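Local coordinates for protein condensin complex subunit 3 (Schizosaccharomyces pombe, PDB 5OQR) that serves as a regulatory subunit of the condensin complex, which is required to convert interphase chromatin into mitotic-like condensed chromosomes, at residues 294-299 and 311-316; 298-303 and 336-341; 607-612 and 680-685; 632-637 and 643-648. All coordinates share one frame; numbering follows the deposited sequence.

Contact 1: residues 294-299 and 311-316; sequences SQLEFP and SLLART
Leu312 O, in the helix that offers Leu313 and Ala314 to Leu296 and Phe298 of segment 294-299, is gripped twice by one residue. Thr316 OG1 donates to Leu312 O at 2.8 Å, tilted 32° from the carbonyl plane, while Thr316 N donates to Leu312 O at 3.0 Å from the opposite face of that plane. Thr316 OG1 is thus bonded within its own helix. The contacts to the loop are carbon to carbon. Their closer half is aromatic: Phe298 CE2 lies 3.9 Å from Ala314 CB and 4.0 Å from Ala314 CA, the methyl reaching the ring obliquely. With chi1 at -56°, Phe298 CG stands opposite its own carbonyl carbon, and the ring projects from the loop to the helix. Such a reach is needed, because Phe298 CA and Ala314 CA, the nearest pair of CA atoms, are still 8.1 Å apart. The setting is the all-helical solenoid of a HEAT-repeat protein, in which the loop between two short helices lies beside helix 308-324 and is tied to it by apolar side chains. Leu296 makes the second, looser link, its CD1 standing 4.3 Å from Leu313 CD1, methyl against methyl. Phe286 of helix 275-288 also touches Leu296, and Leu262 and Leu263 pack on Leu313. Phe298 meets the ring of Phe302 edge-to-face and that of Phe317 with planes at about 50°; on the polar side of the loop, Glu297 forms a salt bridge with Lys332.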
# COMPACT_ATOMS: atom_id res chain seq x y z
N SER A 294 -28.31 14.51 -2.98
CA SER A 294 -29.58 14.97 -3.53
C SER A 294 -29.78 16.47 -3.37
O SER A 294 -30.81 16.99 -3.82
CB SER A 294 -30.74 14.23 -2.87
OG SER A 294 -30.60 12.83 -3.01
N GLN A 295 -28.84 17.18 -2.75
CA GLN A 295 -28.95 18.61 -2.53
C GLN A 295 -28.11 19.43 -3.51
O GLN A 295 -28.13 20.66 -3.43
CB GLN A 295 -28.54 18.95 -1.10
CG GLN A 295 -29.62 18.65 -0.07
CD GLN A 295 -29.09 18.62 1.34
OE1 GLN A 295 -27.95 18.99 1.60
NE2 GLN A 295 -29.93 18.16 2.27
N LEU A 296 -27.37 18.78 -4.40
CA LEU A 296 -26.62 19.50 -5.41
C LEU A 296 -27.52 19.90 -6.57
O LEU A 296 -28.33 19.10 -7.06
CB LEU A 296 -25.46 18.65 -5.94
CG LEU A 296 -24.35 18.30 -4.95
CD1 LEU A 296 -23.34 17.38 -5.63
CD2 LEU A 296 -23.65 19.55 -4.44
N GLU A 297 -27.39 21.15 -7.01
CA GLU A 297 -28.15 21.67 -8.13
C GLU A 297 -27.20 22.21 -9.18
O GLU A 297 -26.20 22.85 -8.86
CB GLU A 297 -29.12 22.77 -7.68
CG GLU A 297 -30.13 22.32 -6.64
CD GLU A 297 -30.99 21.17 -7.13
OE1 GLU A 297 -31.29 21.12 -8.34
OE2 GLU A 297 -31.36 20.31 -6.30
N PHE A 298 -27.52 21.94 -10.45
CA PHE A 298 -26.69 22.33 -11.58
C PHE A 298 -27.53 23.17 -12.54
O PHE A 298 -27.88 22.72 -13.64
CB PHE A 298 -26.11 21.11 -12.29
CG PHE A 298 -25.32 20.21 -11.38
CD1 PHE A 298 -25.93 19.15 -10.74
CD2 PHE A 298 -23.98 20.43 -11.15
CE1 PHE A 298 -25.22 18.32 -9.90
CE2 PHE A 298 -23.26 19.61 -10.32
CZ PHE A 298 -23.88 18.55 -9.69
N PRO A 299 -27.87 24.39 -12.15
CA PRO A 299 -28.59 25.29 -13.07
C PRO A 299 -27.70 25.70 -14.24
O PRO A 299 -26.51 25.42 -14.28
CB PRO A 299 -28.95 26.48 -12.19
CG PRO A 299 -27.92 26.48 -11.11
CD PRO A 299 -27.60 25.04 -10.86
N SER A 311 -16.17 22.00 -12.16
CA SER A 311 -16.34 21.04 -13.25
C SER A 311 -16.03 19.62 -12.79
O SER A 311 -16.70 18.67 -13.21
CB SER A 311 -15.45 21.43 -14.43
OG SER A 311 -14.08 21.32 -14.09
N LEU A 312 -15.03 19.46 -11.93
CA LEU A 312 -14.70 18.14 -11.41
C LEU A 312 -15.85 17.58 -10.58
O LEU A 312 -16.12 16.38 -10.60
CB LEU A 312 -13.43 18.20 -10.58
CG LEU A 312 -12.93 16.86 -10.03
CD1 LEU A 312 -12.36 16.00 -11.13
CD2 LEU A 312 -11.91 17.09 -8.95
N LEU A 313 -16.53 18.45 -9.83
CA LEU A 313 -17.65 18.00 -9.01
C LEU A 313 -18.78 17.44 -9.87
O LEU A 313 -19.38 16.41 -9.53
CB LEU A 313 -18.17 19.15 -8.15
CG LEU A 313 -19.39 18.83 -7.28
CD1 LEU A 313 -19.09 17.71 -6.30
CD2 LEU A 313 -19.85 20.08 -6.56
N ALA A 314 -19.09 18.10 -10.99
CA ALA A 314 -20.15 17.61 -11.86
C ALA A 314 -19.77 16.28 -12.50
O ALA A 314 -20.60 15.37 -12.58
CB ALA A 314 -20.47 18.66 -12.92
N ARG A 315 -18.52 16.15 -12.95
CA ARG A 315 -18.09 14.91 -13.57
C ARG A 315 -18.12 13.75 -12.58
O ARG A 315 -18.44 12.62 -12.95
CB ARG A 315 -16.68 15.09 -14.16
CG ARG A 315 -15.97 13.79 -14.51
CD ARG A 315 -15.09 13.30 -13.36
NE ARG A 315 -14.31 12.13 -13.73
CZ ARG A 315 -13.00 12.12 -13.98
NH1 ARG A 315 -12.40 10.99 -14.30
NH2 ARG A 315 -12.29 13.24 -13.91
N THR A 316 -17.78 14.02 -11.32
CA THR A 316 -17.81 12.96 -10.31
C THR A 316 -19.24 12.64 -9.90
O THR A 316 -19.60 11.46 -9.75
CB THR A 316 -16.99 13.38 -9.09
OG1 THR A 316 -15.68 13.79 -9.50
CG2 THR A 316 -16.86 12.21 -8.11

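Contact 2: residues 298-303 and 336-341; sequences FPEQFW and VVQLTY
This is a sparse surface contact between two helices, 300-304 and 336-348, in the helical solenoid; only 95 Å² is buried, and Glu300 carries most of the approach. Its CG lies anti to the backbone N (chi1 -172°) and the chain then bends at chi2 (78°), which brings the carboxylate toward the other helix. There OE1 of Glu300 lies 4.3 Å from CE1 of Tyr341, at the ring edge and near its plane. On the other branch, Glu300 OE2 and Gln338 NE2 are 4.2 Å apart, too long for a hydrogen bond. The polar ends are served by neighbours instead: Glu300 OE2 bonds to Tyr342 OH, which also takes a weak bond from Gln338 NE2, and Gln338 OE1 accepts from Glu335 N. Within its own segment the indole has a weak bond, NE1 of Trp303 to Phe298 O (3.4 Å), and Phe302 CD2 sits 3.8 Å above the plane of the Trp303 indole, over its centre. Tyr342 stacks on Trp303, so it backs both the polar rim and the aromatic interior. Around this pair, helix 356-372 supplies Leu366, which touches both Trp303 and Leu339, helix 308-324 lies against Phe302 through Ser310, and helix 378-394 packs on Thr340 and Tyr341.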
# COMPACT_ATOMS: atom_id res chain seq x y z
N PHE A 298 -27.52 21.94 -10.45
CA PHE A 298 -26.69 22.33 -11.58
C PHE A 298 -27.53 23.17 -12.54
O PHE A 298 -27.88 22.72 -13.64
CB PHE A 298 -26.11 21.11 -12.29
CG PHE A 298 -25.32 20.21 -11.38
CD1 PHE A 298 -25.93 19.15 -10.74
CD2 PHE A 298 -23.98 20.43 -11.15
CE1 PHE A 298 -25.22 18.32 -9.90
CE2 PHE A 298 -23.26 19.61 -10.32
CZ PHE A 298 -23.88 18.55 -9.69
N PRO A 299 -27.87 24.39 -12.15
CA PRO A 299 -28.59 25.29 -13.07
C PRO A 299 -27.70 25.70 -14.24
O PRO A 299 -26.51 25.42 -14.28
CB PRO A 299 -28.95 26.48 -12.19
CG PRO A 299 -27.92 26.48 -11.11
CD PRO A 299 -27.60 25.04 -10.86
N GLU A 300 -28.32 26.39 -15.20
CA GLU A 300 -27.57 26.92 -16.33
C GLU A 300 -26.41 27.78 -15.86
O GLU A 300 -25.30 27.70 -16.40
CB GLU A 300 -28.50 27.72 -17.24
CG GLU A 300 -27.87 28.17 -18.55
CD GLU A 300 -27.80 27.06 -19.59
OE1 GLU A 300 -27.34 27.33 -20.72
OE2 GLU A 300 -28.20 25.92 -19.27
N GLN A 301 -26.64 28.60 -14.83
CA GLN A 301 -25.57 29.42 -14.26
C GLN A 301 -24.35 28.57 -13.91
O GLN A 301 -23.21 28.99 -14.13
CB GLN A 301 -26.08 30.14 -13.02
CG GLN A 301 -25.05 30.99 -12.28
CD GLN A 301 -25.39 31.18 -10.82
OE1 GLN A 301 -26.31 30.55 -10.30
NE2 GLN A 301 -24.65 32.05 -10.15
N PHE A 302 -24.58 27.38 -13.36
CA PHE A 302 -23.47 26.53 -12.94
C PHE A 302 -22.54 26.22 -14.10
O PHE A 302 -21.31 26.22 -13.94
CB PHE A 302 -24.02 25.23 -12.34
CG PHE A 302 -22.96 24.24 -11.95
CD1 PHE A 302 -22.48 24.20 -10.65
CD2 PHE A 302 -22.45 23.35 -12.87
CE1 PHE A 302 -21.52 23.28 -10.29
CE2 PHE A 302 -21.48 22.44 -12.52
CZ PHE A 302 -21.02 22.40 -11.22
N TRP A 303 -23.10 25.97 -15.29
CA TRP A 303 -22.30 25.55 -16.43
C TRP A 303 -21.66 26.72 -17.17
O TRP A 303 -20.70 26.50 -17.92
CB TRP A 303 -23.17 24.74 -17.39
CG TRP A 303 -23.78 23.56 -16.73
CD1 TRP A 303 -25.03 23.49 -16.18
CD2 TRP A 303 -23.17 22.29 -16.52
NE1 TRP A 303 -25.24 22.24 -15.65
CE2 TRP A 303 -24.11 21.48 -15.84
CE3 TRP A 303 -21.92 21.75 -16.84
CZ2 TRP A 303 -23.84 20.17 -15.48
CZ3 TRP A 303 -21.66 20.44 -16.48
CH2 TRP A 303 -22.61 19.67 -15.81
N VAL A 336 -26.68 16.37 -24.39
CA VAL A 336 -25.47 16.54 -25.19
C VAL A 336 -25.49 17.86 -25.94
O VAL A 336 -24.44 18.47 -26.18
CB VAL A 336 -25.30 15.35 -26.16
CG1 VAL A 336 -25.16 14.05 -25.39
CG2 VAL A 336 -26.47 15.28 -27.10
N VAL A 337 -26.68 18.33 -26.34
CA VAL A 337 -26.78 19.61 -27.03
C VAL A 337 -26.23 20.72 -26.15
O VAL A 337 -25.40 21.53 -26.58
CB VAL A 337 -28.25 19.89 -27.43
CG1 VAL A 337 -28.38 21.27 -28.06
CG2 VAL A 337 -28.74 18.82 -28.39
N GLN A 338 -26.69 20.79 -24.90
CA GLN A 338 -26.16 21.78 -23.97
C GLN A 338 -24.70 21.52 -23.66
O GLN A 338 -23.90 22.46 -23.53
CB GLN A 338 -26.98 21.78 -22.68
CG GLN A 338 -28.49 21.81 -22.86
CD GLN A 338 -29.22 21.28 -21.64
OE1 GLN A 338 -29.86 20.23 -21.69
NE2 GLN A 338 -29.12 22.01 -20.53
N LEU A 339 -24.32 20.24 -23.55
CA LEU A 339 -22.94 19.89 -23.26
C LEU A 339 -22.01 20.36 -24.37
O LEU A 339 -20.97 20.98 -24.11
CB LEU A 339 -22.82 18.38 -23.06
CG LEU A 339 -21.44 17.86 -22.66
CD1 LEU A 339 -21.12 18.22 -21.22
CD2 LEU A 339 -21.37 16.37 -22.88
N THR A 340 -22.37 20.07 -25.62
CA THR A 340 -21.60 20.58 -26.75
C THR A 340 -21.46 22.09 -26.67
O THR A 340 -20.39 22.64 -26.94
CB THR A 340 -22.27 20.18 -28.07
OG1 THR A 340 -22.53 18.77 -28.07
CG2 THR A 340 -21.37 20.51 -29.25
N TYR A 341 -22.53 22.78 -26.29
CA TYR A 341 -22.48 24.23 -26.13
C TYR A 341 -21.54 24.62 -24.99
O TYR A 341 -20.72 25.54 -25.15
CB TYR A 341 -23.89 24.76 -25.91
CG TYR A 341 -23.97 26.22 -25.54
CD1 TYR A 341 -24.50 26.61 -24.31
CD2 TYR A 341 -23.54 27.21 -26.41
CE1 TYR A 341 -24.58 27.94 -23.97
CE2 TYR A 341 -23.62 28.55 -26.07
CZ TYR A 341 -24.14 28.91 -24.85
OH TYR A 341 -24.23 30.23 -24.49

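Contact 3: residues 607-612 and 680-685; sequences PLIIQY and LDWTDN
Trp682 spans the gap to Ile609 and Tyr612, and its indole can be traced outward atom by atom. CB points at the other segment, yet Trp682 CB is still 7.1 Å from Ile609 CD1. A chi1 of -67°, with CG anti to the carbonyl carbon, aims the ring across, and chi2 at -19° turns its six-membered half outward. Along its first side, Trp682 CE3 comes within 4.7 Å of Ile609 CD1. One atom further, Trp682 CZ3 closes to 4.2 Å on Ile609 CG1, which approaches the indole obliquely. At the tip, Trp682 CH2 reaches 4.0 Å from Tyr612 CE2 and 4.2 Å from Tyr612 CD2. Tyr612 CE2 lies at the rim of the indole, near its plane, but CH2 meets the tyrosine ring obliquely, so the pair is no face-to-face stack. The far end of the indole therefore meets both an aliphatic chain and a phenol ring. That long reach matches the backbones, whose nearest CA atoms, those of Ile609 and Trp682, are 11.4 Å apart. All three residues are buried, and the 122 Å² they hide is apolar packing between helices 601-613 and 669-682. Between them in sequence, helix 621-635 contributes Phe631, which stacks on Trp682 and also touches Ile609 and Tyr612, while helix 639-661 sets Ile648 against Ile609 and Ile645 against Thr683.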
# COMPACT_ATOMS: atom_id res chain seq x y z
N PRO A 607 15.50 -15.88 -12.88
CA PRO A 607 15.99 -14.50 -12.93
C PRO A 607 15.06 -13.48 -12.30
O PRO A 607 15.53 -12.49 -11.72
CB PRO A 607 16.14 -14.25 -14.44
CG PRO A 607 16.38 -15.59 -15.01
CD PRO A 607 15.58 -16.54 -14.20
N LEU A 608 13.74 -13.69 -12.38
CA LEU A 608 12.81 -12.76 -11.75
C LEU A 608 12.97 -12.76 -10.24
O LEU A 608 13.08 -11.70 -9.61
CB LEU A 608 11.37 -13.12 -12.13
CG LEU A 608 10.64 -12.31 -13.20
CD1 LEU A 608 9.18 -12.72 -13.20
CD2 LEU A 608 10.76 -10.82 -13.00
N ILE A 609 12.97 -13.95 -9.63
CA ILE A 609 13.06 -14.04 -8.18
C ILE A 609 14.37 -13.46 -7.69
O ILE A 609 14.42 -12.77 -6.67
CB ILE A 609 12.88 -15.51 -7.74
CG1 ILE A 609 11.44 -15.95 -8.02
CG2 ILE A 609 13.22 -15.68 -6.25
CD1 ILE A 609 11.16 -17.40 -7.72
N ILE A 610 15.46 -13.72 -8.41
CA ILE A 610 16.76 -13.20 -8.00
C ILE A 610 16.75 -11.68 -8.00
O ILE A 610 17.06 -11.03 -6.99
CB ILE A 610 17.88 -13.75 -8.90
CG1 ILE A 610 18.03 -15.25 -8.68
CG2 ILE A 610 19.20 -13.03 -8.64
CD1 ILE A 610 19.09 -15.92 -9.55
N GLN A 611 16.38 -11.08 -9.13
CA GLN A 611 16.35 -9.62 -9.22
C GLN A 611 15.40 -9.03 -8.19
O GLN A 611 15.71 -8.01 -7.56
CB GLN A 611 15.93 -9.20 -10.63
CG GLN A 611 16.40 -7.82 -11.02
CD GLN A 611 17.86 -7.80 -11.40
OE1 GLN A 611 18.32 -8.61 -12.21
NE2 GLN A 611 18.62 -6.89 -10.80
N TYR A 612 14.24 -9.65 -8.00
CA TYR A 612 13.26 -9.14 -7.05
C TYR A 612 13.84 -9.03 -5.64
O TYR A 612 13.52 -8.09 -4.91
CB TYR A 612 12.02 -10.05 -7.05
CG TYR A 612 11.00 -9.71 -5.99
CD1 TYR A 612 10.28 -8.52 -6.04
CD2 TYR A 612 10.73 -10.59 -4.96
CE1 TYR A 612 9.34 -8.22 -5.08
CE2 TYR A 612 9.79 -10.29 -3.99
CZ TYR A 612 9.10 -9.10 -4.06
OH TYR A 612 8.16 -8.80 -3.10
N LEU A 680 8.75 -20.08 0.30
CA LEU A 680 8.02 -21.23 0.83
C LEU A 680 6.52 -20.97 0.87
O LEU A 680 5.72 -21.88 0.61
CB LEU A 680 8.54 -21.58 2.23
CG LEU A 680 9.88 -22.32 2.28
CD1 LEU A 680 10.39 -22.38 3.71
CD2 LEU A 680 9.75 -23.72 1.71
N ASP A 681 6.12 -19.75 1.21
CA ASP A 681 4.70 -19.41 1.18
C ASP A 681 4.16 -19.49 -0.23
O ASP A 681 3.04 -19.99 -0.45
CB ASP A 681 4.49 -18.01 1.77
CG ASP A 681 4.87 -17.93 3.23
OD1 ASP A 681 4.46 -16.96 3.90
OD2 ASP A 681 5.57 -18.85 3.71
N TRP A 682 4.92 -19.01 -1.21
CA TRP A 682 4.49 -19.07 -2.60
C TRP A 682 4.22 -20.50 -3.04
O TRP A 682 3.34 -20.74 -3.88
CB TRP A 682 5.54 -18.44 -3.52
CG TRP A 682 5.70 -16.97 -3.34
CD1 TRP A 682 4.83 -16.11 -2.75
CD2 TRP A 682 6.82 -16.18 -3.75
NE1 TRP A 682 5.33 -14.83 -2.77
CE2 TRP A 682 6.56 -14.85 -3.38
CE3 TRP A 682 8.03 -16.47 -4.40
CZ2 TRP A 682 7.45 -13.81 -3.64
CZ3 TRP A 682 8.91 -15.44 -4.65
CH2 TRP A 682 8.62 -14.13 -4.27
N THR A 683 4.97 -21.46 -2.51
CA THR A 683 4.86 -22.86 -2.91
C THR A 683 3.93 -23.66 -2.02
O THR A 683 3.72 -24.85 -2.28
CB THR A 683 6.25 -23.49 -2.93
OG1 THR A 683 6.94 -23.18 -1.72
CG2 THR A 683 7.07 -22.96 -4.08
N ASP A 684 3.34 -23.05 -1.00
CA ASP A 684 2.45 -23.74 -0.08
C ASP A 684 1.10 -23.98 -0.75
O ASP A 684 0.42 -23.03 -1.16
CB ASP A 684 2.28 -22.93 1.20
CG ASP A 684 1.50 -23.66 2.27
OD1 ASP A 684 0.74 -24.60 1.93
OD2 ASP A 684 1.63 -23.29 3.45
N ASN A 685 0.69 -25.25 -0.85
CA ASN A 685 -0.57 -25.58 -1.50
C ASN A 685 -1.76 -24.99 -0.76
O ASN A 685 -2.80 -24.71 -1.38
CB ASN A 685 -0.71 -27.10 -1.62
CG ASN A 685 -2.00 -27.51 -2.30
OD1 ASN A 685 -2.95 -27.94 -1.65
ND2 ASN A 685 -2.04 -27.38 -3.62

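Contact 4: residues 632-637 and 643-648; sequences PVYAFG and WRIATI
Ile645, Ala635 and Tyr634 form the buried, close-packed part of this contact, whereas Arg644 alone makes its partly exposed side, crossing the phenol end of the tyrosine. In the buried part, CD1 of Ile645 sits 3.7 Å from Ala635 CB and 4.2 Å from Ala635 CA, so one terminal methyl covers the small side chain and its backbone carbon together. The same methyl, Ile645 CD1, stands 4.4 Å from Tyr634 CD1, at the edge of the ring and near its plane. Ala635 is the natural point of closest approach: its CA and that of Ile645 are 7.7 Å apart, the shortest such pair. The two segments belong to consecutive helices, 621-635 and 639-661, in the C-terminal family region, which is helical here, and the short link between them brings the end of one against the first turns of the other. Beyond the link, Asn641 ND2 bonds to Tyr634 O. Where Tyr634 reaches partly exposed Arg644, methyl packing gives way to a crossing of long side chains. A chi1 of -180° points the Tyr634 ring away from its own backbone N and out to Arg644, whose chain, extended from CG to NE, crosses it at about a right angle. Tyr634 OH lies 3.3 Å from Arg644 CD and 3.7 Å from Arg644 NH1, without a hydrogen bond between them, and the guanidinium plane is turned 46° from the ring. That hydroxyl is hydrogen-bonded to Asp601 OD2 instead, and Arg644 NE makes a long, weak ion pair with the same carboxylate oxygen.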
# COMPACT_ATOMS: atom_id res chain seq x y z
N PRO A 632 2.39 -13.29 -5.93
CA PRO A 632 1.19 -13.90 -5.35
C PRO A 632 0.15 -14.29 -6.38
O PRO A 632 -0.48 -15.35 -6.27
CB PRO A 632 0.67 -12.82 -4.39
CG PRO A 632 1.84 -11.94 -4.14
CD PRO A 632 2.65 -11.95 -5.39
N VAL A 633 -0.06 -13.44 -7.39
CA VAL A 633 -1.06 -13.73 -8.42
C VAL A 633 -0.66 -14.97 -9.21
O VAL A 633 -1.48 -15.85 -9.49
CB VAL A 633 -1.24 -12.51 -9.34
CG1 VAL A 633 -1.95 -12.89 -10.64
CG2 VAL A 633 -2.02 -11.43 -8.62
N TYR A 634 0.61 -15.05 -9.59
CA TYR A 634 1.09 -16.18 -10.38
C TYR A 634 1.14 -17.45 -9.53
O TYR A 634 0.63 -18.50 -9.94
CB TYR A 634 2.47 -15.85 -10.95
CG TYR A 634 3.09 -16.93 -11.80
CD1 TYR A 634 4.02 -17.81 -11.26
CD2 TYR A 634 2.77 -17.06 -13.14
CE1 TYR A 634 4.60 -18.80 -12.03
CE2 TYR A 634 3.35 -18.05 -13.92
CZ TYR A 634 4.26 -18.91 -13.35
OH TYR A 634 4.84 -19.89 -14.12
N ALA A 635 1.73 -17.36 -8.34
CA ALA A 635 1.92 -18.55 -7.51
C ALA A 635 0.59 -19.12 -7.05
O ALA A 635 0.35 -20.33 -7.15
CB ALA A 635 2.80 -18.21 -6.31
N PHE A 636 -0.29 -18.27 -6.53
CA PHE A 636 -1.53 -18.73 -5.93
C PHE A 636 -2.65 -18.95 -6.93
O PHE A 636 -3.75 -19.33 -6.53
CB PHE A 636 -1.98 -17.74 -4.86
CG PHE A 636 -0.97 -17.52 -3.77
CD1 PHE A 636 -0.21 -18.57 -3.29
CD2 PHE A 636 -0.77 -16.26 -3.24
CE1 PHE A 636 0.72 -18.38 -2.30
CE2 PHE A 636 0.17 -16.06 -2.24
CZ PHE A 636 0.92 -17.12 -1.77
N GLY A 637 -2.40 -18.74 -8.22
CA GLY A 637 -3.43 -18.92 -9.22
C GLY A 637 -3.62 -20.36 -9.65
O GLY A 637 -4.74 -20.78 -9.93
N TRP A 643 4.42 -25.38 -8.63
CA TRP A 643 5.38 -26.42 -8.98
C TRP A 643 6.59 -25.83 -9.70
O TRP A 643 7.73 -26.20 -9.42
CB TRP A 643 4.70 -27.48 -9.84
CG TRP A 643 5.52 -28.71 -10.07
CD1 TRP A 643 6.47 -28.90 -11.03
CD2 TRP A 643 5.45 -29.94 -9.34
NE1 TRP A 643 7.00 -30.16 -10.93
CE2 TRP A 643 6.39 -30.82 -9.90
CE3 TRP A 643 4.68 -30.37 -8.25
CZ2 TRP A 643 6.58 -32.11 -9.42
CZ3 TRP A 643 4.88 -31.65 -7.78
CH2 TRP A 643 5.82 -32.51 -8.36
N ARG A 644 6.35 -24.92 -10.64
CA ARG A 644 7.45 -24.30 -11.37
C ARG A 644 8.38 -23.53 -10.44
O ARG A 644 9.59 -23.45 -10.70
CB ARG A 644 6.91 -23.36 -12.44
CG ARG A 644 6.07 -24.03 -13.51
CD ARG A 644 5.62 -23.03 -14.56
NE ARG A 644 4.74 -23.63 -15.56
CZ ARG A 644 3.41 -23.54 -15.55
NH1 ARG A 644 2.77 -22.87 -14.60
NH2 ARG A 644 2.71 -24.12 -16.52
N ILE A 645 7.85 -22.96 -9.36
CA ILE A 645 8.68 -22.19 -8.44
C ILE A 645 9.54 -23.12 -7.60
O ILE A 645 10.71 -22.83 -7.33
CB ILE A 645 7.79 -21.27 -7.57
CG1 ILE A 645 7.02 -20.29 -8.46
CG2 ILE A 645 8.64 -20.51 -6.55
CD1 ILE A 645 5.95 -19.52 -7.74
N ALA A 646 8.98 -24.25 -7.16
CA ALA A 646 9.76 -25.23 -6.42
C ALA A 646 10.84 -25.85 -7.30
O ALA A 646 11.88 -26.29 -6.78
CB ALA A 646 8.85 -26.31 -5.86
N THR A 647 10.64 -25.88 -8.61
CA THR A 647 11.60 -26.50 -9.51
C THR A 647 12.87 -25.67 -9.65
O THR A 647 13.94 -26.22 -9.95
CB THR A 647 10.96 -26.72 -10.88
OG1 THR A 647 9.87 -27.65 -10.74
CG2 THR A 647 11.96 -27.27 -11.89
N ILE A 648 12.79 -24.36 -9.46
CA ILE A 648 13.95 -23.47 -9.51
C ILE A 648 14.24 -22.85 -8.16
O ILE A 648 15.24 -22.14 -8.02
CB ILE A 648 13.78 -22.38 -10.59
CG1 ILE A 648 12.50 -21.57 -10.38
CG2 ILE A 648 13.79 -23.00 -11.97
CD1 ILE A 648 12.67 -20.36 -9.50

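How the contacts relate
The four contacts form two pairs. Contacts 1 and 2 start from the same stretch, share Phe298 and Pro299, and have centres about 11 Å apart; Ala314 of one touches Phe302 and Trp303 of the other. Contacts 3 and 4 lie closer still, about 7 Å between centres, with contact 4 nested in the loop that contact 3 closes: the successive helices 601-613, 621-635, 639-661 and 669-682 pack together within the C-terminal family region, as touches such as Ile609 on Ile648 bear out. Both contacts of the first pair close before the second begins, and contact 1 lies about 48 Å, centre to centre, from contacts 3 and 4, across the chain's centre. The pairs thus sample two separate places of a long helical solenoid, each built from helices close in sequence.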